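Local coordinates for protein phosphatidylinositol-specific phospholipase C (Listeria monocytogenes, PDB 2PLC) that belongs to the phosphatidylinositol-specific phospholipase C family and carries an X domain of the TIM-barrel class, at residues 23-28 against 214-219; 45-50 against 225-230; 59-64 against 87-92; 69-74 against 80-85; 121-126 against 162-167. All coordinates share one frame; numbering follows the deposited sequence.

Interaction 1 (23-28 against 214-219); sequences GTHDTM and LNHISA
H25 presents the flat of its imidazole to the hydroxyl of S218, at the end of a parallel sheet of the TIM-barrel class. Strands 20-24 and 212-216 are not neighbours in that sheet, since strand 253-257 runs between them. The segments 23-28 and 214-219 therefore meet through side chains alone, and no hydrogen bond crosses the contact. S218 OG stands 3.2 Å above the plane of the H25 ring, displaced toward its rim, and its closest approach is to H25 CG at 3.3 Å. The opposite face is backed by D26 CB, 4.1 Å from the ring plane and over its centre, which leaves the imidazole sandwiched between a hydroxyl and a methylene. Two torsions set this up. In H25 the ring extends anti to the backbone N (chi1 165°), out toward the second segment, while S218 folds OG back over its own backbone (chi1 51°), aiming it at the ring. H216 approaches obliquely, its CD2 4.4 Å from CD2 of H25. Each histidine is tied elsewhere through ND1, H25 to the carboxylate of D258 and H216 to the carbonyl of Q183, and these bonds would fix how the rings are rotated. Just past H25 the chain turns, and across that turn T27 OG1 donates a hydrogen bond of 2.9 Å to T24 OG1.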
# COMPACT_ATOMS: atom_id res chain seq x y z
N GLY A 23 0.31 5.08 -3.27
CA GLY A 23 -0.18 4.32 -2.13
C GLY A 23 -0.32 5.21 -0.92
O GLY A 23 0.15 6.35 -0.93
N THR A 24 -0.99 4.72 0.12
CA THR A 24 -1.17 5.49 1.34
C THR A 24 -0.59 4.76 2.55
O THR A 24 -0.65 3.53 2.64
CB THR A 24 -2.66 5.76 1.62
OG1 THR A 24 -3.39 4.54 1.50
CG2 THR A 24 -3.21 6.79 0.66
N HIS A 25 0.02 5.53 3.45
CA HIS A 25 0.60 4.98 4.67
C HIS A 25 -0.49 5.06 5.74
O HIS A 25 -1.17 6.08 5.85
CB HIS A 25 1.82 5.81 5.09
CG HIS A 25 2.27 5.56 6.49
ND1 HIS A 25 2.25 6.53 7.47
CD2 HIS A 25 2.77 4.45 7.09
CE1 HIS A 25 2.70 6.03 8.60
NE2 HIS A 25 3.03 4.77 8.40
N ASP A 26 -0.67 3.97 6.48
CA ASP A 26 -1.68 3.89 7.53
C ASP A 26 -3.03 4.38 7.00
O ASP A 26 -3.67 5.29 7.53
CB ASP A 26 -1.25 4.71 8.75
CG ASP A 26 -1.76 4.15 10.05
OD1 ASP A 26 -2.63 3.24 10.05
OD2 ASP A 26 -1.27 4.62 11.08
N THR A 27 -3.44 3.73 5.91
CA THR A 27 -4.66 4.00 5.18
C THR A 27 -5.91 4.38 5.98
O THR A 27 -6.60 5.34 5.62
CB THR A 27 -4.99 2.78 4.31
OG1 THR A 27 -3.85 2.47 3.48
CG2 THR A 27 -6.22 3.06 3.43
N MET A 28 -6.18 3.64 7.05
CA MET A 28 -7.38 3.85 7.87
C MET A 28 -7.34 4.94 8.93
O MET A 28 -8.36 5.19 9.58
CB MET A 28 -7.79 2.54 8.54
CG MET A 28 -8.06 1.40 7.59
SD MET A 28 -9.15 1.88 6.22
CE MET A 28 -10.77 1.79 7.01
N LEU A 214 8.88 -0.51 -2.19
CA LEU A 214 7.93 0.18 -1.33
C LEU A 214 8.68 1.41 -0.82
O LEU A 214 9.49 1.33 0.10
CB LEU A 214 7.50 -0.72 -0.16
CG LEU A 214 6.57 -1.93 -0.39
CD1 LEU A 214 5.23 -1.45 -0.86
CD2 LEU A 214 7.15 -2.92 -1.37
N ASN A 215 8.42 2.55 -1.45
CA ASN A 215 9.08 3.81 -1.13
C ASN A 215 8.22 4.72 -0.23
O ASN A 215 7.34 5.43 -0.72
CB ASN A 215 9.41 4.51 -2.45
CG ASN A 215 10.52 5.53 -2.32
OD1 ASN A 215 11.00 5.84 -1.23
ND2 ASN A 215 10.93 6.07 -3.46
N HIS A 216 8.48 4.71 1.07
CA HIS A 216 7.73 5.54 2.01
C HIS A 216 8.11 7.02 2.03
O HIS A 216 9.25 7.38 2.34
CB HIS A 216 7.86 5.00 3.44
CG HIS A 216 7.09 3.74 3.66
ND1 HIS A 216 7.62 2.49 3.42
CD2 HIS A 216 5.82 3.53 4.08
CE1 HIS A 216 6.71 1.57 3.68
NE2 HIS A 216 5.61 2.17 4.08
N ILE A 217 7.15 7.87 1.68
CA ILE A 217 7.35 9.31 1.70
C ILE A 217 7.06 9.77 3.15
O ILE A 217 7.59 10.78 3.62
CB ILE A 217 6.35 10.03 0.76
CG1 ILE A 217 6.35 9.37 -0.63
CG2 ILE A 217 6.66 11.51 0.67
CD1 ILE A 217 7.62 9.51 -1.38
N SER A 218 6.25 8.99 3.86
CA SER A 218 5.84 9.26 5.24
C SER A 218 6.93 9.19 6.32
O SER A 218 7.91 8.46 6.19
CB SER A 218 4.69 8.33 5.62
OG SER A 218 5.02 6.98 5.32
N ALA A 219 6.70 9.92 7.41
CA ALA A 219 7.62 9.96 8.54
C ALA A 219 6.96 10.63 9.76
O ALA A 219 5.93 11.28 9.62
CB ALA A 219 8.88 10.71 8.16

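Interaction 2 (45-50 against 225-230); sequences TQTMSL and TPRQYA
The guanidinium of R227 meets the methyl of T47 obliquely, neither squarely over a face nor at an edge, with R227 NH2 4.1 Å from T47 CG2. The same cationic group makes a cation-pi contact with F259. A second flat group, the amide of Q228, completes a capping box that opens helix 226-246 of this alpha/beta fold: T225, at the N-cap, gives its N-H to Q228 OE1 at 2.8 Å, in the carbonyl plane and on a lone pair. Bends at chi2 (87°) and chi3 (75°) curl the R227 chain from the first turn of the helix back to the loop 45-50, where it crosses T47 at about a right angle. The more buried half of the contact lies at T45 and P226, a loose apolar touch of T45 CG2 on P226 CB at 4.5 Å. Between the two segments there is thus van der Waals contact alone, while T45 makes backbone hydrogen bonds to S29 and F259. The return bond of the capping box is weak, Q228 N reaching T225 OG1 at 3.3 Å.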
# COMPACT_ATOMS: atom_id res chain seq x y z
N THR A 45 -3.12 10.37 9.51
CA THR A 45 -2.27 10.29 8.32
C THR A 45 -3.04 10.51 7.02
O THR A 45 -2.42 10.69 5.96
CB THR A 45 -1.59 8.93 8.22
OG1 THR A 45 -2.59 7.91 8.19
CG2 THR A 45 -0.66 8.70 9.40
N GLN A 46 -4.37 10.49 7.09
CA GLN A 46 -5.21 10.68 5.91
C GLN A 46 -6.45 11.53 6.19
O GLN A 46 -6.85 11.73 7.34
CB GLN A 46 -5.67 9.32 5.37
CG GLN A 46 -4.58 8.28 5.14
CD GLN A 46 -3.61 8.68 4.04
OE1 GLN A 46 -3.96 9.42 3.13
NE2 GLN A 46 -2.38 8.18 4.12
N THR A 47 -7.06 12.05 5.12
CA THR A 47 -8.29 12.83 5.24
C THR A 47 -9.39 12.14 4.44
O THR A 47 -10.57 12.27 4.76
CB THR A 47 -8.12 14.28 4.73
OG1 THR A 47 -7.65 14.26 3.38
CG2 THR A 47 -7.15 15.04 5.61
N MET A 48 -8.99 11.42 3.39
CA MET A 48 -9.93 10.68 2.54
C MET A 48 -10.24 9.32 3.14
O MET A 48 -9.37 8.70 3.75
CB MET A 48 -9.35 10.47 1.13
CG MET A 48 -9.34 11.72 0.25
SD MET A 48 -8.67 11.40 -1.41
CE MET A 48 -6.95 11.02 -1.01
N SER A 49 -11.48 8.87 2.99
CA SER A 49 -11.87 7.56 3.50
C SER A 49 -11.29 6.53 2.54
O SER A 49 -10.84 6.88 1.44
CB SER A 49 -13.40 7.42 3.57
OG SER A 49 -13.98 7.43 2.27
N LEU A 50 -11.31 5.26 2.95
CA LEU A 50 -10.77 4.18 2.13
C LEU A 50 -11.33 4.20 0.73
O LEU A 50 -10.59 4.21 -0.25
CB LEU A 50 -11.07 2.82 2.78
CG LEU A 50 -10.69 1.54 2.02
CD1 LEU A 50 -9.22 1.56 1.62
CD2 LEU A 50 -10.96 0.35 2.91
N THR A 225 5.02 16.55 12.93
CA THR A 225 3.90 15.63 12.73
C THR A 225 3.82 15.09 11.30
O THR A 225 4.43 15.65 10.38
CB THR A 225 2.55 16.32 13.04
OG1 THR A 225 2.29 17.35 12.08
CG2 THR A 225 2.58 16.92 14.44
N PRO A 226 3.07 13.99 11.10
CA PRO A 226 2.92 13.41 9.76
C PRO A 226 2.42 14.47 8.77
O PRO A 226 2.86 14.52 7.63
CB PRO A 226 1.89 12.31 9.97
CG PRO A 226 2.21 11.83 11.36
CD PRO A 226 2.42 13.13 12.11
N ARG A 227 1.52 15.33 9.24
CA ARG A 227 0.94 16.39 8.42
C ARG A 227 2.02 17.38 7.96
O ARG A 227 2.01 17.83 6.82
CB ARG A 227 -0.16 17.12 9.19
CG ARG A 227 -0.69 18.37 8.51
CD ARG A 227 -1.80 18.08 7.54
NE ARG A 227 -3.06 17.78 8.22
CZ ARG A 227 -4.26 17.80 7.62
NH1 ARG A 227 -4.36 18.10 6.33
NH2 ARG A 227 -5.35 17.49 8.32
N GLN A 228 2.95 17.71 8.85
CA GLN A 228 4.03 18.64 8.52
C GLN A 228 5.00 18.05 7.50
O GLN A 228 5.36 18.73 6.54
CB GLN A 228 4.77 19.07 9.78
CG GLN A 228 3.93 19.94 10.70
CD GLN A 228 4.65 20.27 11.98
OE1 GLN A 228 4.91 19.39 12.80
NE2 GLN A 228 5.01 21.53 12.15
N TYR A 229 5.40 16.80 7.70
CA TYR A 229 6.32 16.13 6.78
C TYR A 229 5.74 16.07 5.37
O TYR A 229 6.45 16.34 4.39
CB TYR A 229 6.60 14.70 7.24
CG TYR A 229 7.80 14.55 8.15
CD1 TYR A 229 9.10 14.62 7.63
CD2 TYR A 229 7.64 14.29 9.51
CE1 TYR A 229 10.21 14.44 8.45
CE2 TYR A 229 8.75 14.11 10.34
CZ TYR A 229 10.03 14.18 9.80
OH TYR A 229 11.13 14.00 10.61
N ALA A 230 4.47 15.69 5.27
CA ALA A 230 3.77 15.56 3.99
C ALA A 230 3.68 16.88 3.26
O ALA A 230 3.84 16.93 2.04
CB ALA A 230 2.38 14.97 4.21

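Interaction 3 (59-64 against 87-92); sequences RYIDIR and ETITQF
R59 leads strand 60-65 of a beta-alpha-beta unit, in which helix 82-95 packs on its strand before the chain enters the parallel neighbour 101-107. Its guanidinium lays one face against the rim of F92: F92 CE2 stands 4.0 Å above the guanidinium plane, over its centre, while R59 NH2 lies in the plane of the phenyl ring at its edge, 3.7 Å from F92 CZ. The two planes are 65° apart. F92 holds CG anti to its backbone N (chi1 177°), which brings the ring out to R59. R59 is pinned by polar partners as well, L54 O through NH1 and a salt bridge from NH2 to E99. Two residues on, I61 points to the helix and meets I89 tip to tip, the two CD1 atoms 3.5 Å apart in a buried apolar contact. D62 lies on the other side of the strand, where its OD2 also accepts from the backbone N of D26 and its own N-H is bonded to T27 OG1. R64 ends the segment on that same side and grips D62 side-on with two nitrogens: R64 NE gives a bond of 2.7 Å to D62 OD1, and R64 NH2 one of 2.9 Å to D62 OD2.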
# COMPACT_ATOMS: atom_id res chain seq x y z
N ARG A 59 -3.67 2.60 -5.17
CA ARG A 59 -3.75 1.17 -5.46
C ARG A 59 -2.96 0.34 -4.47
O ARG A 59 -2.84 -0.88 -4.62
CB ARG A 59 -3.31 0.87 -6.89
CG ARG A 59 -4.27 1.35 -7.96
CD ARG A 59 -5.63 0.69 -7.87
NE ARG A 59 -6.54 1.26 -8.85
CZ ARG A 59 -7.34 2.29 -8.62
NH1 ARG A 59 -7.35 2.88 -7.43
NH2 ARG A 59 -8.11 2.77 -9.60
N TYR A 60 -2.38 1.01 -3.49
CA TYR A 60 -1.63 0.32 -2.45
C TYR A 60 -2.20 0.82 -1.14
O TYR A 60 -2.29 2.03 -0.92
CB TYR A 60 -0.14 0.66 -2.53
CG TYR A 60 0.63 0.23 -1.29
CD1 TYR A 60 1.14 -1.06 -1.18
CD2 TYR A 60 0.80 1.10 -0.22
CE1 TYR A 60 1.80 -1.47 -0.02
CE2 TYR A 60 1.45 0.71 0.94
CZ TYR A 60 1.95 -0.58 1.03
OH TYR A 60 2.60 -0.98 2.17
N ILE A 61 -2.61 -0.10 -0.27
CA ILE A 61 -3.14 0.29 1.03
C ILE A 61 -2.39 -0.40 2.14
O ILE A 61 -1.82 -1.47 1.96
CB ILE A 61 -4.67 0.05 1.14
CG1 ILE A 61 -5.01 -1.42 0.90
CG2 ILE A 61 -5.40 0.93 0.13
CD1 ILE A 61 -6.50 -1.71 0.99
N ASP A 62 -2.36 0.25 3.30
CA ASP A 62 -1.64 -0.23 4.46
C ASP A 62 -2.65 -0.38 5.60
O ASP A 62 -3.07 0.60 6.22
CB ASP A 62 -0.57 0.82 4.78
CG ASP A 62 0.22 0.52 6.01
OD1 ASP A 62 0.05 -0.56 6.62
OD2 ASP A 62 1.05 1.39 6.37
N ILE A 63 -3.05 -1.62 5.87
CA ILE A 63 -4.04 -1.93 6.89
C ILE A 63 -3.44 -2.59 8.13
O ILE A 63 -2.77 -3.62 8.04
CB ILE A 63 -5.13 -2.86 6.30
CG1 ILE A 63 -5.68 -2.27 4.99
CG2 ILE A 63 -6.26 -3.07 7.31
CD1 ILE A 63 -6.38 -0.94 5.15
N ARG A 64 -3.69 -1.99 9.29
CA ARG A 64 -3.17 -2.51 10.55
C ARG A 64 -4.35 -3.02 11.39
O ARG A 64 -5.30 -2.28 11.63
CB ARG A 64 -2.46 -1.40 11.33
CG ARG A 64 -1.69 -0.40 10.48
CD ARG A 64 -0.38 -0.96 9.98
NE ARG A 64 0.40 0.06 9.27
CZ ARG A 64 1.32 0.84 9.84
NH1 ARG A 64 1.57 0.73 11.13
NH2 ARG A 64 2.01 1.70 9.10
N GLU A 87 -14.98 -5.63 2.57
CA GLU A 87 -16.19 -5.42 1.80
C GLU A 87 -16.05 -4.20 0.90
O GLU A 87 -16.55 -4.18 -0.23
CB GLU A 87 -17.42 -5.27 2.69
CG GLU A 87 -18.64 -4.83 1.91
CD GLU A 87 -19.93 -5.11 2.61
OE1 GLU A 87 -20.32 -4.30 3.48
OE2 GLU A 87 -20.56 -6.13 2.28
N THR A 88 -15.38 -3.18 1.41
CA THR A 88 -15.16 -1.96 0.64
C THR A 88 -14.25 -2.25 -0.55
O THR A 88 -14.58 -1.90 -1.68
CB THR A 88 -14.53 -0.86 1.52
OG1 THR A 88 -15.41 -0.55 2.61
CG2 THR A 88 -14.29 0.41 0.69
N ILE A 89 -13.11 -2.90 -0.29
CA ILE A 89 -12.15 -3.23 -1.34
C ILE A 89 -12.82 -4.08 -2.42
O ILE A 89 -12.70 -3.83 -3.61
CB ILE A 89 -10.97 -4.06 -0.80
CG1 ILE A 89 -10.34 -3.40 0.42
CG2 ILE A 89 -9.94 -4.26 -1.90
CD1 ILE A 89 -9.93 -1.98 0.18
N THR A 90 -13.52 -5.11 -1.95
CA THR A 90 -14.23 -6.05 -2.80
C THR A 90 -15.30 -5.38 -3.66
O THR A 90 -15.43 -5.69 -4.85
CB THR A 90 -14.81 -7.17 -1.95
OG1 THR A 90 -13.74 -8.00 -1.50
CG2 THR A 90 -15.79 -7.99 -2.72
N GLN A 91 -16.06 -4.45 -3.08
CA GLN A 91 -17.09 -3.74 -3.83
C GLN A 91 -16.46 -2.88 -4.93
O GLN A 91 -17.03 -2.74 -6.01
CB GLN A 91 -17.94 -2.87 -2.91
CG GLN A 91 -18.96 -3.66 -2.09
CD GLN A 91 -19.92 -4.46 -2.96
OE1 GLN A 91 -20.75 -3.90 -3.68
NE2 GLN A 91 -19.80 -5.78 -2.92
N PHE A 92 -15.29 -2.33 -4.64
CA PHE A 92 -14.58 -1.49 -5.60
C PHE A 92 -14.08 -2.33 -6.77
O PHE A 92 -14.20 -1.94 -7.93
CB PHE A 92 -13.40 -0.79 -4.94
CG PHE A 92 -12.58 0.04 -5.89
CD1 PHE A 92 -13.02 1.29 -6.29
CD2 PHE A 92 -11.39 -0.45 -6.41
CE1 PHE A 92 -12.29 2.04 -7.20
CE2 PHE A 92 -10.65 0.29 -7.33
CZ PHE A 92 -11.11 1.54 -7.72

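Interaction 4 (69-74 against 80-85); sequences LNIYHG and ASLSGV
I71 and A80 form the tight side of this contact, where strand 70-73 runs against the short strand leading into helix 82-95. I71 CG1 rests 3.7 Å from A80 CB and 4.0 Å from V85 CG2, with CD1 over the backbone at the helix start; I63 of the neighbouring strand 60-65 also touches I71. Its first torsion (chi1 -53°) swings CG1 to the side of the backbone N, which carries the branch across A80 and on to the helix. The side chains of L69 and L82 touch only lightly, CD2 to CD2 at 4.3 Å, and both lie against helix 114-125. The other side is looser and more polar. There N70 and S81, an antiparallel non-hydrogen-bonded pair, turn to the same face of the sheet, and N70 ND2 comes 3.6 Å from S81 CB. S81 OG shares a hydrogen bond of 3.1 Å with OG of S83, an exposed residue. Two nearly straight backbone bonds bracket the N70-S81 pair: I71 N to A80 O, 2.9 Å, and L82 N to L69 O, 3.0 Å. The second is telling. S81 is the N-cap, and the first amide of a helix finds no acceptor inside it; L69 O supplies one, so the last bond of the strand pairing also satisfies the start of the helix.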
# COMPACT_ATOMS: atom_id res chain seq x y z
N LEU A 69 -9.99 -8.56 15.14
CA LEU A 69 -10.34 -8.21 13.77
C LEU A 69 -10.75 -6.76 13.54
O LEU A 69 -11.48 -6.46 12.60
CB LEU A 69 -11.41 -9.16 13.22
CG LEU A 69 -10.97 -10.62 13.10
CD1 LEU A 69 -12.09 -11.44 12.48
CD2 LEU A 69 -9.71 -10.71 12.25
N ASN A 70 -10.27 -5.87 14.40
CA ASN A 70 -10.57 -4.44 14.28
C ASN A 70 -9.33 -3.70 13.82
O ASN A 70 -8.21 -4.16 14.04
CB ASN A 70 -11.05 -3.86 15.61
CG ASN A 70 -12.50 -4.20 15.92
OD1 ASN A 70 -12.91 -4.16 17.07
ND2 ASN A 70 -13.28 -4.51 14.88
N ILE A 71 -9.55 -2.53 13.20
CA ILE A 71 -8.47 -1.69 12.68
C ILE A 71 -7.93 -0.79 13.79
O ILE A 71 -8.69 -0.08 14.46
CB ILE A 71 -8.94 -0.84 11.48
CG1 ILE A 71 -9.59 -1.74 10.41
CG2 ILE A 71 -7.77 -0.07 10.89
CD1 ILE A 71 -8.77 -2.97 10.04
N TYR A 72 -6.61 -0.81 13.96
CA TYR A 72 -5.95 -0.03 15.00
C TYR A 72 -4.73 0.77 14.56
O TYR A 72 -4.20 0.62 13.46
CB TYR A 72 -5.50 -0.95 16.15
CG TYR A 72 -6.61 -1.47 17.04
CD1 TYR A 72 -7.37 -2.57 16.66
CD2 TYR A 72 -6.88 -0.87 18.27
CE1 TYR A 72 -8.39 -3.06 17.49
CE2 TYR A 72 -7.89 -1.34 19.09
CZ TYR A 72 -8.64 -2.44 18.69
OH TYR A 72 -9.65 -2.90 19.50
N HIS A 73 -4.30 1.62 15.49
CA HIS A 73 -3.11 2.44 15.34
C HIS A 73 -2.56 2.35 16.75
O HIS A 73 -2.77 3.24 17.58
CB HIS A 73 -3.48 3.88 14.99
CG HIS A 73 -2.28 4.77 14.83
ND1 HIS A 73 -1.58 5.28 15.89
CD2 HIS A 73 -1.66 5.22 13.72
CE1 HIS A 73 -0.57 6.01 15.44
NE2 HIS A 73 -0.60 5.99 14.12
N GLY A 74 -1.90 1.23 17.04
CA GLY A 74 -1.37 1.00 18.36
C GLY A 74 -2.56 0.73 19.27
O GLY A 74 -3.38 -0.14 18.96
N ALA A 80 -13.18 1.01 12.62
CA ALA A 80 -13.30 0.22 11.40
C ALA A 80 -12.95 -1.23 11.73
O ALA A 80 -12.26 -1.50 12.71
CB ALA A 80 -12.36 0.76 10.32
N SER A 81 -13.47 -2.15 10.93
CA SER A 81 -13.21 -3.57 11.12
C SER A 81 -12.62 -4.12 9.83
O SER A 81 -12.76 -3.53 8.76
CB SER A 81 -14.50 -4.31 11.46
OG SER A 81 -15.50 -4.09 10.47
N LEU A 82 -11.94 -5.26 9.93
CA LEU A 82 -11.33 -5.86 8.75
C LEU A 82 -12.42 -6.28 7.76
O LEU A 82 -12.24 -6.13 6.55
CB LEU A 82 -10.46 -7.05 9.15
CG LEU A 82 -9.54 -7.60 8.06
CD1 LEU A 82 -8.74 -6.46 7.43
CD2 LEU A 82 -8.63 -8.66 8.63
N SER A 83 -13.55 -6.74 8.27
CA SER A 83 -14.67 -7.16 7.43
C SER A 83 -15.18 -5.96 6.65
O SER A 83 -15.55 -6.08 5.47
CB SER A 83 -15.80 -7.77 8.26
OG SER A 83 -16.32 -6.83 9.18
N GLY A 84 -15.17 -4.80 7.30
CA GLY A 84 -15.63 -3.58 6.65
C GLY A 84 -14.68 -3.20 5.53
O GLY A 84 -15.10 -2.85 4.42
N VAL A 85 -13.38 -3.29 5.82
CA VAL A 85 -12.34 -2.97 4.85
C VAL A 85 -12.44 -3.91 3.64
O VAL A 85 -12.45 -3.45 2.50
CB VAL A 85 -10.93 -3.08 5.49
CG1 VAL A 85 -9.85 -2.90 4.44
CG2 VAL A 85 -10.78 -2.03 6.57

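Interaction 5 (121-126 against 162-167); sequences PLINIY and KPLVIN
I123 takes a staggered first torsion (chi1 -63°) that sends CG2 anti to its backbone N and out toward the strand, where it is received by L164 and I166 together. L164 CD2 and I166 CD1 each lie 3.9 Å from I123 CG2. I166 reaches this far because its chain is fully extended at the end (chi2 178°), with CD1 the leading atom, and it meets I123 at about a right angle; L164 comes in obliquely and also touches I123 CG1. The three buried aliphatic groups form the whole apolar part of the contact. Nearer the surface the packing becomes mixed, N124 OD1 standing 4.1 Å from the I166 CG2 methyl. The strand runs steeply across the helix: the axes of segments 121-125 and 164-166 approach to 9.9 Å at 72°. The contact thus sets the C-terminal part of helix 114-125 on strand 164-166 of the mixed sheet. That strand pairs antiparallel with 169-174, whose F171 touches both I123 and I166; F130 also lies against I123, while L122 of helix 114-125 and Y126 just after it touch helix 82-95.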
# COMPACT_ATOMS: atom_id res chain seq x y z
N PRO A 121 -10.75 -17.23 8.39
CA PRO A 121 -12.17 -17.36 8.02
C PRO A 121 -12.67 -16.17 7.20
O PRO A 121 -13.53 -16.32 6.33
CB PRO A 121 -12.86 -17.42 9.39
CG PRO A 121 -11.83 -18.08 10.25
CD PRO A 121 -10.57 -17.37 9.84
N LEU A 122 -12.12 -14.99 7.48
CA LEU A 122 -12.49 -13.76 6.78
C LEU A 122 -11.92 -13.69 5.37
O LEU A 122 -12.61 -13.29 4.44
CB LEU A 122 -12.02 -12.54 7.56
CG LEU A 122 -13.11 -11.63 8.11
CD1 LEU A 122 -12.44 -10.37 8.64
CD2 LEU A 122 -14.11 -11.27 7.02
N ILE A 123 -10.64 -14.01 5.25
CA ILE A 123 -9.97 -13.99 3.96
C ILE A 123 -10.60 -15.04 3.04
O ILE A 123 -10.92 -14.75 1.88
CB ILE A 123 -8.45 -14.27 4.11
CG1 ILE A 123 -7.79 -13.17 4.95
CG2 ILE A 123 -7.79 -14.38 2.74
CD1 ILE A 123 -7.97 -11.76 4.39
N ASN A 124 -10.82 -16.24 3.58
CA ASN A 124 -11.41 -17.35 2.83
C ASN A 124 -12.78 -17.02 2.24
O ASN A 124 -13.18 -17.59 1.22
CB ASN A 124 -11.50 -18.59 3.71
CG ASN A 124 -11.83 -19.83 2.93
OD1 ASN A 124 -11.22 -20.12 1.90
ND2 ASN A 124 -12.80 -20.59 3.42
N ILE A 125 -13.50 -16.12 2.88
CA ILE A 125 -14.82 -15.69 2.42
C ILE A 125 -14.70 -14.91 1.12
O ILE A 125 -15.58 -14.95 0.26
CB ILE A 125 -15.52 -14.81 3.49
CG1 ILE A 125 -15.81 -15.65 4.74
CG2 ILE A 125 -16.80 -14.21 2.97
CD1 ILE A 125 -16.43 -16.99 4.42
N TYR A 126 -13.58 -14.20 0.97
CA TYR A 126 -13.32 -13.38 -0.21
C TYR A 126 -12.19 -13.92 -1.07
O TYR A 126 -11.59 -13.16 -1.83
CB TYR A 126 -12.99 -11.95 0.24
CG TYR A 126 -14.12 -11.25 0.96
CD1 TYR A 126 -15.18 -10.71 0.25
CD2 TYR A 126 -14.11 -11.13 2.35
CE1 TYR A 126 -16.21 -10.04 0.90
CE2 TYR A 126 -15.14 -10.47 3.01
CZ TYR A 126 -16.18 -9.93 2.28
OH TYR A 126 -17.19 -9.24 2.91
N LYS A 162 5.81 -15.51 7.50
CA LYS A 162 5.59 -16.37 6.35
C LYS A 162 4.24 -15.99 5.72
O LYS A 162 3.39 -15.39 6.39
CB LYS A 162 5.64 -17.86 6.76
CG LYS A 162 4.69 -18.30 7.87
CD LYS A 162 3.33 -18.71 7.32
CE LYS A 162 2.36 -19.11 8.44
NZ LYS A 162 1.00 -19.43 7.92
N PRO A 163 4.05 -16.27 4.42
CA PRO A 163 2.80 -15.94 3.73
C PRO A 163 1.57 -16.70 4.23
O PRO A 163 1.67 -17.82 4.73
CB PRO A 163 3.11 -16.27 2.27
CG PRO A 163 4.10 -17.38 2.38
CD PRO A 163 5.01 -16.89 3.48
N LEU A 164 0.41 -16.07 4.11
CA LEU A 164 -0.85 -16.66 4.53
C LEU A 164 -1.22 -17.87 3.67
O LEU A 164 -1.43 -17.75 2.46
CB LEU A 164 -1.98 -15.64 4.47
CG LEU A 164 -3.35 -16.13 4.96
CD1 LEU A 164 -3.34 -16.26 6.48
CD2 LEU A 164 -4.43 -15.16 4.53
N VAL A 165 -1.27 -19.04 4.31
CA VAL A 165 -1.62 -20.27 3.61
C VAL A 165 -2.96 -20.79 4.13
O VAL A 165 -3.11 -21.06 5.33
CB VAL A 165 -0.54 -21.36 3.80
CG1 VAL A 165 -0.91 -22.60 3.01
CG2 VAL A 165 0.82 -20.85 3.37
N ILE A 166 -3.94 -20.88 3.24
CA ILE A 166 -5.26 -21.40 3.59
C ILE A 166 -5.50 -22.58 2.66
O ILE A 166 -5.67 -22.42 1.45
CB ILE A 166 -6.37 -20.33 3.41
CG1 ILE A 166 -6.04 -19.07 4.23
CG2 ILE A 166 -7.72 -20.88 3.88
CD1 ILE A 166 -7.06 -17.95 4.08
N ASN A 167 -5.49 -23.78 3.26
CA ASN A 167 -5.66 -25.04 2.55
C ASN A 167 -4.41 -25.36 1.75
O ASN A 167 -3.33 -25.54 2.32
CB ASN A 167 -6.90 -25.02 1.64
CG ASN A 167 -8.19 -25.18 2.42
OD1 ASN A 167 -8.58 -26.30 2.78
ND2 ASN A 167 -8.86 -24.07 2.70

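Interactions 1 and 3 are buried near the middle of the chain and are joined by hydrogen bonds to D62. Interaction 1 sets a hydroxyl over an imidazole; interaction 3 pairs a guanidinium with a phenyl edge and adds an aliphatic contact. Interactions 3 and 4 use the same helix 82-95, one through its middle and one through its start, and are joined by a backbone bond between R64 and Y72. Interaction 4 is the exception in chemistry, the one contact whose segments share backbone hydrogen bonds. Interactions 2 and 5 lie on opposite sides of the centre, about 30 Å apart between centres; 2 is sparse and half exposed, whereas 5 is a compact aliphatic cluster although it is peripheral.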